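Local coordinates for protein nitroreductase (PDB 3PXV) that binds flavin mononucleotide as a homodimer of the nitroreductase family and probably works as an FMN-dependent oxidoreductase, at residues B[2-5]-B[6-9]; B[146-149]-B[150-154]; B[179-182]-B[183-186]. All coordinates share one frame; numbering follows the deposited sequence.

In the fold
All three contacts are local and lie one after another along the chain, so none nests in or crosses another. Contact 1 comes first and turns the N-terminal tail into helix 5-12. Contact 2 spans the whole of the short helix 147-154 and the residue before it, and packs on helix 56-72. It lies on the other side of the chain's centre, with its centre about 39 Å from that of contact 1. Contact 3 closes a tight turn that leads into the C-terminal strand 185-188. Its nearest atoms are about 9 Å from contact 1. Contacts 1 and 3 bring the two chain ends to the same side of the subunit, where both pack against the second subunit.

Contact 1 of 3, residues B[2-5]-B[6-9]; sequences MMNE and TLKV
An N-cap starts helix 5-12, and Asn4 is the capping residue. Its carboxamide oxygen OD1 accepts from the backbone N of Leu7 at 2.8 Å. The N-H points almost straight at the oxygen, at 176°. The donor is tilted 21° from the carbonyl plane of the amide. The torsion explains the reach: CG of Asn4 sits between the backbone N and the carbonyl carbon (chi1 68°), which turns the amide back over the first helical turn. A water adds to the cap. It lies 2.8 Å from Thr6 OG1 and donates a weak bond to Asn4 OD1.

The backbone takes over from there. Lys8 N donates to Asn4 O at 3.0 Å, and Val9 N donates to Glu5 O at 3.0 Å. These are the first regular helical bonds.

Leu7 and Met3 pack beside the cap. Leu7 passes obliquely across the Asn4 amide, with CG 3.4 Å from OD1. Leu7 CD1 reaches on to Met2 O at 3.5 Å. Met3 is a selenomethionine. Its chain bends at chi2 and chi3, and this curls the selenium back onto the helix start. SE lies 3.8 Å from Leu7 CB, alongside the backbone of Leu7 and Lys8.

The second subunit covers much of this region. Asn4 ND2 is hydrogen-bonded to Ser126 OG of the second subunit, so one amide serves both the cap and the interface. Thr6 packs on Thr6 of that chain, and Leu7 packs on its Ala123. The side chain of Val9 is about 5 Å from that of Arg13, an FMN-binding residue just past the end of the helix.

The arrangement is a typical asparagine N-cap. Here it begins the N-terminal helix at the dimer interface of the nitroreductase fold.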
HETATM    1  N   MSE B   2       8.200  -7.815  19.710  1.00 68.79           N
HETATM    2  CA  MSE B   2       8.102  -6.438  20.231  1.00 68.60           C
HETATM    3  C   MSE B   2       6.742  -5.832  19.942  1.00 66.09           C
HETATM    4  O   MSE B   2       6.144  -6.109  18.902  1.00 65.84           O
HETATM    5  CB  MSE B   2       9.145  -5.520  19.607  1.00 68.69           C
HETATM    6  CG  MSE B   2      10.563  -5.886  19.867  1.00 72.61           C
HETATM    7 SE   MSE B   2      11.655  -4.461  19.148  0.75 67.14          SE
HETATM    8  CE  MSE B   2      11.208  -3.098  20.514  1.00 81.02           C
HETATM    9  N   MSE B   3       6.267  -4.976  20.843  1.00 64.92           N
HETATM   10  CA  MSE B   3       4.940  -4.405  20.663  1.00 63.88           C
HETATM   11  C   MSE B   3       4.861  -2.939  21.096  1.00 60.48           C
HETATM   12  O   MSE B   3       5.605  -2.459  21.939  1.00 57.97           O
HETATM   13  CB  MSE B   3       3.902  -5.280  21.392  1.00 64.48           C
HETATM   14  CG  MSE B   3       2.430  -5.099  20.969  1.00 66.96           C
HETATM   15 SE   MSE B   3       2.026  -5.593  19.103  0.75 74.89          SE
HETATM   16  CE  MSE B   3       3.215  -7.132  18.924  1.00 54.79           C
ATOM     17  N   ASN B   4       3.982  -2.231  20.413  1.00 59.83           N
ATOM     18  CA  ASN B   4       3.683  -0.844  20.678  1.00 57.26           C
ATOM     19  C   ASN B   4       2.287  -0.635  20.083  1.00 53.15           C
ATOM     20  O   ASN B   4       1.735  -1.563  19.498  1.00 49.36           O
ATOM     21  CB  ASN B   4       4.775   0.077  20.123  1.00 57.02           C
ATOM     22  CG  ASN B   4       4.826   0.095  18.621  1.00 52.63           C
ATOM     23  OD1 ASN B   4       3.806   0.007  17.961  1.00 53.40           O
ATOM     24  ND2 ASN B   4       6.012   0.288  18.071  1.00 51.26           N
ATOM     25  N   GLU B   5       1.703   0.544  20.230  1.00 51.85           N
ATOM     26  CA  GLU B   5       0.317   0.727  19.805  1.00 52.26           C
ATOM     27  C   GLU B   5       0.116   0.612  18.307  1.00 48.36           C
ATOM     28  O   GLU B   5      -0.912   0.117  17.885  1.00 48.47           O
ATOM     29  CB  GLU B   5      -0.266   2.075  20.274  1.00 56.22           C
ATOM     30  CG  GLU B   5      -0.551   2.224  21.765  1.00 63.09           C
ATOM     31  CD  GLU B   5      -1.365   3.494  22.069  1.00 72.49           C
ATOM     32  OE1 GLU B   5      -1.823   4.182  21.110  1.00 69.74           O
ATOM     33  OE2 GLU B   5      -1.556   3.797  23.273  1.00 74.59           O
ATOM     34  N   THR B   6       1.068   1.106  17.516  1.00 45.14           N
ATOM     35  CA  THR B   6       0.996   1.028  16.063  1.00 43.46           C
ATOM     36  C   THR B   6       1.070  -0.417  15.588  1.00 43.10           C
ATOM     37  O   THR B   6       0.305  -0.826  14.716  1.00 39.62           O
ATOM     38  CB  THR B   6       2.121   1.812  15.391  1.00 42.61           C
ATOM     39  OG1 THR B   6       2.063   3.151  15.836  1.00 39.30           O
ATOM     40  CG2 THR B   6       1.974   1.794  13.847  1.00 39.74           C
ATOM     41  N   LEU B   7       2.000  -1.176  16.161  1.00 43.79           N
ATOM     42  CA  LEU B   7       2.138  -2.589  15.827  1.00 43.91           C
ATOM     43  C   LEU B   7       0.888  -3.360  16.275  1.00 44.68           C
ATOM     44  O   LEU B   7       0.564  -4.384  15.692  1.00 44.24           O
ATOM     45  CB  LEU B   7       3.398  -3.184  16.466  1.00 43.42           C
ATOM     46  CG  LEU B   7       4.768  -2.582  16.063  1.00 42.60           C
ATOM     47  CD1 LEU B   7       5.912  -3.292  16.793  1.00 34.43           C
ATOM     48  CD2 LEU B   7       4.999  -2.667  14.546  1.00 42.82           C
ATOM     49  N   LYS B   8       0.200  -2.896  17.316  1.00 44.75           N
ATOM     50  CA  LYS B   8      -1.019  -3.592  17.772  1.00 46.48           C
ATOM     51  C   LYS B   8      -2.129  -3.329  16.746  1.00 46.62           C
ATOM     52  O   LYS B   8      -2.884  -4.239  16.358  1.00 46.27           O
ATOM     53  CB  LYS B   8      -1.411  -3.142  19.178  1.00 47.05           C
ATOM     54  CG  LYS B   8      -2.762  -3.671  19.721  1.00 65.23           C
ATOM     55  CD  LYS B   8      -2.926  -3.400  21.249  1.00 78.83           C
ATOM     56  CE  LYS B   8      -4.360  -3.664  21.776  1.00 85.11           C
ATOM     57  NZ  LYS B   8      -5.330  -2.610  21.335  1.00 83.60           N
ATOM     58  N   VAL B   9      -2.167  -2.085  16.255  1.00 45.58           N
ATOM     59  CA  VAL B   9      -3.131  -1.705  15.249  1.00 43.15           C
ATOM     60  C   VAL B   9      -2.895  -2.501  13.980  1.00 42.76           C
ATOM     61  O   VAL B   9      -3.833  -2.951  13.355  1.00 43.24           O
ATOM     62  CB  VAL B   9      -3.129  -0.185  15.004  1.00 43.56           C
ATOM     63  CG1 VAL B   9      -3.880   0.152  13.717  1.00 38.51           C
ATOM     64  CG2 VAL B   9      -3.754   0.539  16.240  1.00 38.85           C
TER
HETATM   65  O   HOH W   1       3.276   3.299  18.326  1.00 45.66           O

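Contact 2 of 3, residues B[146-149]-B[150-154]; sequences RAEE and FSKRL
Glu149 and Arg153 form a salt bridge one helical turn apart. Arg153 NH1 donates to Glu149 OE2 at 3.2 Å, using the anti lone pair of that oxygen. The carboxylate and the Arg153 guanidinium are nearly coplanar, 22° apart. Arg146 NH2 is the second donor to OE2, at 2.7 Å on the syn side. Glu61 of helix 56-72 bridges both arginines as well. Replacing Glu149 with an alanine would probably leave the two guanidinium groups, 4.2 Å apart between Arg146 NH2 and Arg153 NH1, dependent on Glu61 and freer to turn.

One aromatic contact accompanies the charges. CZ of the Phe150 ring sits over the centre of the Arg146 guanidinium face, 3.6 Å from Arg146 CZ, with the planes 43° apart. The bend of Arg146 at chi3 (70°) turns a guanidinium face to the outer end of the ring. Phe150 also packs on Leu58 and Met62.

The backbone bonds are helical, among them Phe150 N to Arg146 O. Ala147 O accepts twice, from Ser151 N and from Ser151 OG at 2.8 Å, on opposite faces of its plane.

Two arginines share Glu149 and Glu61, so their charges are probably largely balanced. The Glu61 salt bridges tie this helix to helix 56-72.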
ATOM      1  N   ARG B 146     -22.147   3.402 -17.246  1.00 51.32           N
ATOM      2  CA  ARG B 146     -22.411   4.337 -16.173  1.00 51.70           C
ATOM      3  C   ARG B 146     -21.123   4.891 -15.564  1.00 51.14           C
ATOM      4  O   ARG B 146     -21.174   5.598 -14.558  1.00 51.44           O
ATOM      5  CB  ARG B 146     -23.300   3.692 -15.106  1.00 53.29           C
ATOM      6  CG  ARG B 146     -24.662   3.274 -15.647  1.00 54.02           C
ATOM      7  CD  ARG B 146     -25.632   2.913 -14.567  1.00 56.40           C
ATOM      8  NE  ARG B 146     -26.070   4.065 -13.786  1.00 57.55           N
ATOM      9  CZ  ARG B 146     -26.734   3.985 -12.629  1.00 58.34           C
ATOM     10  NH1 ARG B 146     -27.037   2.805 -12.090  1.00 62.23           N
ATOM     11  NH2 ARG B 146     -27.092   5.093 -11.992  1.00 62.13           N
ATOM     12  N   ALA B 147     -19.983   4.641 -16.209  1.00 50.56           N
ATOM     13  CA  ALA B 147     -18.683   5.083 -15.671  1.00 51.55           C
ATOM     14  C   ALA B 147     -18.506   6.602 -15.575  1.00 51.56           C
ATOM     15  O   ALA B 147     -18.019   7.100 -14.542  1.00 51.92           O
ATOM     16  CB  ALA B 147     -17.493   4.429 -16.446  1.00 48.66           C
ATOM     17  N   GLU B 148     -18.885   7.339 -16.618  1.00 52.94           N
ATOM     18  CA  GLU B 148     -18.728   8.805 -16.601  1.00 55.22           C
ATOM     19  C   GLU B 148     -19.658   9.435 -15.571  1.00 53.41           C
ATOM     20  O   GLU B 148     -19.275  10.365 -14.888  1.00 52.84           O
ATOM     21  CB  GLU B 148     -18.989   9.438 -17.961  1.00 57.79           C
ATOM     22  CG  GLU B 148     -18.487  10.893 -18.037  1.00 71.14           C
ATOM     23  CD  GLU B 148     -19.158  11.729 -19.135  1.00 90.46           C
ATOM     24  OE1 GLU B 148     -20.198  11.290 -19.700  1.00 94.35           O
ATOM     25  OE2 GLU B 148     -18.649  12.848 -19.410  1.00 97.32           O
ATOM     26  N   GLU B 149     -20.874   8.914 -15.475  1.00 52.92           N
ATOM     27  CA  GLU B 149     -21.849   9.352 -14.493  1.00 53.62           C
ATOM     28  C   GLU B 149     -21.312   9.210 -13.068  1.00 53.96           C
ATOM     29  O   GLU B 149     -21.261  10.193 -12.322  1.00 54.51           O
ATOM     30  CB  GLU B 149     -23.122   8.515 -14.628  1.00 54.67           C
ATOM     31  CG  GLU B 149     -24.225   8.823 -13.617  1.00 57.41           C
ATOM     32  CD  GLU B 149     -25.386   7.825 -13.704  1.00 63.22           C
ATOM     33  OE1 GLU B 149     -25.745   7.409 -14.839  1.00 63.97           O
ATOM     34  OE2 GLU B 149     -25.921   7.459 -12.633  1.00 57.28           O
ATOM     35  N   PHE B 150     -20.929   7.992 -12.669  1.00 51.73           N
ATOM     36  CA  PHE B 150     -20.409   7.826 -11.328  1.00 50.31           C
ATOM     37  C   PHE B 150     -19.154   8.679 -11.142  1.00 49.30           C
ATOM     38  O   PHE B 150     -18.947   9.216 -10.070  1.00 47.83           O
ATOM     39  CB  PHE B 150     -20.139   6.357 -10.971  1.00 50.42           C
ATOM     40  CG  PHE B 150     -21.381   5.515 -10.863  1.00 46.62           C
ATOM     41  CD1 PHE B 150     -22.431   5.910 -10.059  1.00 46.71           C
ATOM     42  CD2 PHE B 150     -21.482   4.307 -11.545  1.00 47.11           C
ATOM     43  CE1 PHE B 150     -23.579   5.135  -9.967  1.00 52.22           C
ATOM     44  CE2 PHE B 150     -22.625   3.516 -11.453  1.00 44.86           C
ATOM     45  CZ  PHE B 150     -23.672   3.926 -10.667  1.00 47.49           C
ATOM     46  N   SER B 151     -18.343   8.837 -12.183  1.00 49.63           N
ATOM     47  CA  SER B 151     -17.126   9.630 -12.049  1.00 49.24           C
ATOM     48  C   SER B 151     -17.442  11.065 -11.689  1.00 49.93           C
ATOM     49  O   SER B 151     -16.821  11.631 -10.795  1.00 48.96           O
ATOM     50  CB  SER B 151     -16.246   9.539 -13.294  1.00 50.34           C
ATOM     51  OG  SER B 151     -15.705   8.222 -13.423  1.00 52.01           O
ATOM     52  N   LYS B 152     -18.427  11.649 -12.356  1.00 52.02           N
ATOM     53  CA  LYS B 152     -18.802  13.027 -12.078  1.00 53.59           C
ATOM     54  C   LYS B 152     -19.496  13.135 -10.734  1.00 51.72           C
ATOM     55  O   LYS B 152     -19.268  14.067  -9.983  1.00 52.13           O
ATOM     56  CB  LYS B 152     -19.697  13.591 -13.185  1.00 55.91           C
ATOM     57  CG  LYS B 152     -18.982  13.771 -14.506  1.00 64.79           C
ATOM     58  CD  LYS B 152     -19.903  14.367 -15.580  1.00 79.71           C
ATOM     59  CE  LYS B 152     -21.044  13.416 -15.956  1.00 86.54           C
ATOM     60  NZ  LYS B 152     -21.772  13.867 -17.187  1.00 93.38           N
ATOM     61  N   ARG B 153     -20.355  12.190 -10.417  1.00 51.47           N
ATOM     62  CA  ARG B 153     -21.043  12.254  -9.135  1.00 52.63           C
ATOM     63  C   ARG B 153     -20.039  12.143  -7.984  1.00 51.02           C
ATOM     64  O   ARG B 153     -20.220  12.762  -6.937  1.00 51.64           O
ATOM     65  CB  ARG B 153     -22.127  11.187  -9.048  1.00 51.72           C
ATOM     66  CG  ARG B 153     -23.226  11.413 -10.062  1.00 54.64           C
ATOM     67  CD  ARG B 153     -24.208  10.273 -10.078  1.00 55.37           C
ATOM     68  NE  ARG B 153     -24.996  10.197  -8.858  1.00 56.52           N
ATOM     69  CZ  ARG B 153     -25.947   9.292  -8.645  1.00 60.03           C
ATOM     70  NH1 ARG B 153     -26.218   8.360  -9.564  1.00 56.36           N
ATOM     71  NH2 ARG B 153     -26.620   9.314  -7.511  1.00 56.40           N
ATOM     72  N   LEU B 154     -18.968  11.388  -8.199  1.00 49.18           N
ATOM     73  CA  LEU B 154     -17.928  11.234  -7.160  1.00 50.36           C
ATOM     74  C   LEU B 154     -16.953  12.392  -7.180  1.00 50.08           C
ATOM     75  O   LEU B 154     -16.329  12.680  -6.181  1.00 49.41           O
ATOM     76  CB  LEU B 154     -17.176   9.924  -7.347  1.00 48.57           C
ATOM     77  CG  LEU B 154     -17.982   8.693  -6.932  1.00 51.52           C
ATOM     78  CD1 LEU B 154     -17.426   7.419  -7.549  1.00 47.22           C
ATOM     79  CD2 LEU B 154     -18.040   8.598  -5.409  1.00 49.72           C
TER

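Contact 3 of 3, residues B[179-182]-B[183-186]; sequences VPDK and DKIT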
ATOM      1  N   VAL B 179      -4.282 -15.122   9.602  1.00 43.17           N
ATOM      2  CA  VAL B 179      -3.140 -15.547  10.403  1.00 44.29           C
ATOM      3  C   VAL B 179      -1.888 -15.130   9.651  1.00 44.47           C
ATOM      4  O   VAL B 179      -1.761 -15.395   8.447  1.00 44.28           O
ATOM      5  CB  VAL B 179      -3.001 -17.082  10.498  1.00 45.93           C
ATOM      6  CG1 VAL B 179      -2.426 -17.496  11.875  1.00 39.93           C
ATOM      7  CG2 VAL B 179      -4.299 -17.734  10.243  1.00 45.23           C
ATOM      8  N   PRO B 180      -0.961 -14.481  10.337  1.00 45.37           N
ATOM      9  CA  PRO B 180       0.293 -14.194   9.674  1.00 43.29           C
ATOM     10  C   PRO B 180       1.022 -15.494   9.277  1.00 45.55           C
ATOM     11  O   PRO B 180       1.149 -16.416  10.090  1.00 43.56           O
ATOM     12  CB  PRO B 180       1.084 -13.453  10.742  1.00 41.98           C
ATOM     13  CG  PRO B 180       0.090 -12.879  11.627  1.00 45.12           C
ATOM     14  CD  PRO B 180      -1.041 -13.852  11.665  1.00 46.80           C
ATOM     15  N   ASP B 181       1.438 -15.579   8.014  1.00 46.35           N
ATOM     16  CA  ASP B 181       2.202 -16.716   7.518  1.00 46.12           C
ATOM     17  C   ASP B 181       3.679 -16.403   7.757  1.00 46.31           C
ATOM     18  O   ASP B 181       4.278 -15.694   6.987  1.00 44.38           O
ATOM     19  CB  ASP B 181       1.947 -16.904   6.024  1.00 45.75           C
ATOM     20  CG  ASP B 181       2.598 -18.160   5.466  1.00 50.56           C
ATOM     21  OD1 ASP B 181       3.402 -18.832   6.168  1.00 49.66           O
ATOM     22  OD2 ASP B 181       2.272 -18.489   4.314  1.00 51.36           O
ATOM     23  N   LYS B 182       4.248 -16.899   8.846  1.00 48.76           N
ATOM     24  CA  LYS B 182       5.652 -16.663   9.162  1.00 50.45           C
ATOM     25  C   LYS B 182       6.616 -17.242   8.108  1.00 50.00           C
ATOM     26  O   LYS B 182       7.737 -16.777   7.988  1.00 49.19           O
ATOM     27  CB  LYS B 182       5.997 -17.211  10.554  1.00 51.35           C
ATOM     28  CG  LYS B 182       5.355 -16.436  11.695  1.00 56.02           C
ATOM     29  CD  LYS B 182       5.741 -17.032  13.055  1.00 67.61           C
ATOM     30  CE  LYS B 182       5.028 -16.362  14.230  1.00 71.87           C
ATOM     31  NZ  LYS B 182       5.316 -17.045  15.548  1.00 72.99           N
ATOM     32  N   ASP B 183       6.181 -18.252   7.355  1.00 49.68           N
ATOM     33  CA  ASP B 183       7.011 -18.848   6.290  1.00 50.64           C
ATOM     34  C   ASP B 183       7.288 -17.890   5.115  1.00 47.71           C
ATOM     35  O   ASP B 183       8.150 -18.174   4.296  1.00 45.64           O
ATOM     36  CB  ASP B 183       6.399 -20.177   5.793  1.00 51.56           C
ATOM     37  CG  ASP B 183       6.490 -21.293   6.852  1.00 64.73           C
ATOM     38  OD1 ASP B 183       7.493 -21.296   7.619  1.00 75.43           O
ATOM     39  OD2 ASP B 183       5.581 -22.167   6.922  1.00 71.70           O
ATOM     40  N   LYS B 184       6.566 -16.761   5.043  1.00 45.04           N
ATOM     41  CA  LYS B 184       6.826 -15.771   3.998  1.00 44.53           C
ATOM     42  C   LYS B 184       7.955 -14.781   4.347  1.00 44.26           C
ATOM     43  O   LYS B 184       8.294 -13.924   3.548  1.00 43.14           O
ATOM     44  CB  LYS B 184       5.544 -15.047   3.620  1.00 47.85           C
ATOM     45  CG  LYS B 184       4.525 -15.974   2.946  1.00 46.39           C
ATOM     46  CD  LYS B 184       3.489 -15.158   2.243  1.00 45.37           C
ATOM     47  CE  LYS B 184       2.519 -16.054   1.471  1.00 44.68           C
ATOM     48  NZ  LYS B 184       1.660 -16.792   2.402  1.00 45.46           N
ATOM     49  N   ILE B 185       8.550 -14.918   5.529  1.00 44.69           N
ATOM     50  CA  ILE B 185       9.674 -14.081   5.933  1.00 44.51           C
ATOM     51  C   ILE B 185      10.941 -14.913   5.919  1.00 45.80           C
ATOM     52  O   ILE B 185      10.991 -15.950   6.590  1.00 47.32           O
ATOM     53  CB  ILE B 185       9.554 -13.620   7.397  1.00 45.40           C
ATOM     54  CG1 ILE B 185       8.344 -12.705   7.590  1.00 41.52           C
ATOM     55  CG2 ILE B 185      10.856 -12.954   7.833  1.00 41.29           C
ATOM     56  CD1 ILE B 185       7.920 -12.560   9.057  1.00 42.94           C
ATOM     57  N   THR B 186      11.945 -14.491   5.149  1.00 45.56           N
ATOM     58  CA  THR B 186      13.263 -15.129   5.199  1.00 47.10           C
ATOM     59  C   THR B 186      14.297 -14.031   5.413  1.00 47.36           C
ATOM     60  O   THR B 186      13.989 -12.855   5.257  1.00 44.30           O
ATOM     61  CB  THR B 186      13.616 -15.893   3.921  1.00 47.93           C
ATOM     62  OG1 THR B 186      13.362 -15.043   2.805  1.00 50.71           O
ATOM     63  CG2 THR B 186      12.790 -17.180   3.788  1.00 45.95           C
TER
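Two torsions bring Asp181 and Lys184 together. In Asp181, CG stands opposite the backbone N (chi1 -174°), and the carboxylate extends toward the turn that follows. Lys184 runs extended beyond CG until the chain turns at chi4 (71°) and brings NZ to the anti side of Asp181 OD2. NZ then donates to OD2 at 2.6 Å, in a salt bridge. It stands 26° out of the carboxylate plane. The two side chains cross at about a right angle. Lys184 CG also rests near the acid, 3.6 Å from OD2.

The other oxygen of Asp181 turns to the backbone. OD1 accepts a weak bond from Asp183 N at 3.1 Å. The carboxylate of Asp183 lies close by, with its OD2 4.1 Å from Asp181 OD1. These like charges are likely to raise the cost of holding both acids ionised, and the ammonium of Lys184 would offset part of it.

Two backbone bonds close the turn. Lys184 N donates to Asp181 O at 3.2 Å, and Ile185 N to Lys182 O at 3.2 Å. Each donor stands above the plane of its carbonyl. Both bonds span three residues, which gives a short 3-10 turn.

The second subunit lies against this turn. Lys184 NZ also bonds Gln46 OE1 of that subunit, and Lys184 packs on its Trp48. The weak bond from Asp183 N to Asp181 OD1 resembles an Asx turn at the start of the 3-10 turn. Strand 185-188 follows, and its Ile185 and Thr186 pair in parallel with a strand of the second subunit, so the sheet runs on across the dimer interface.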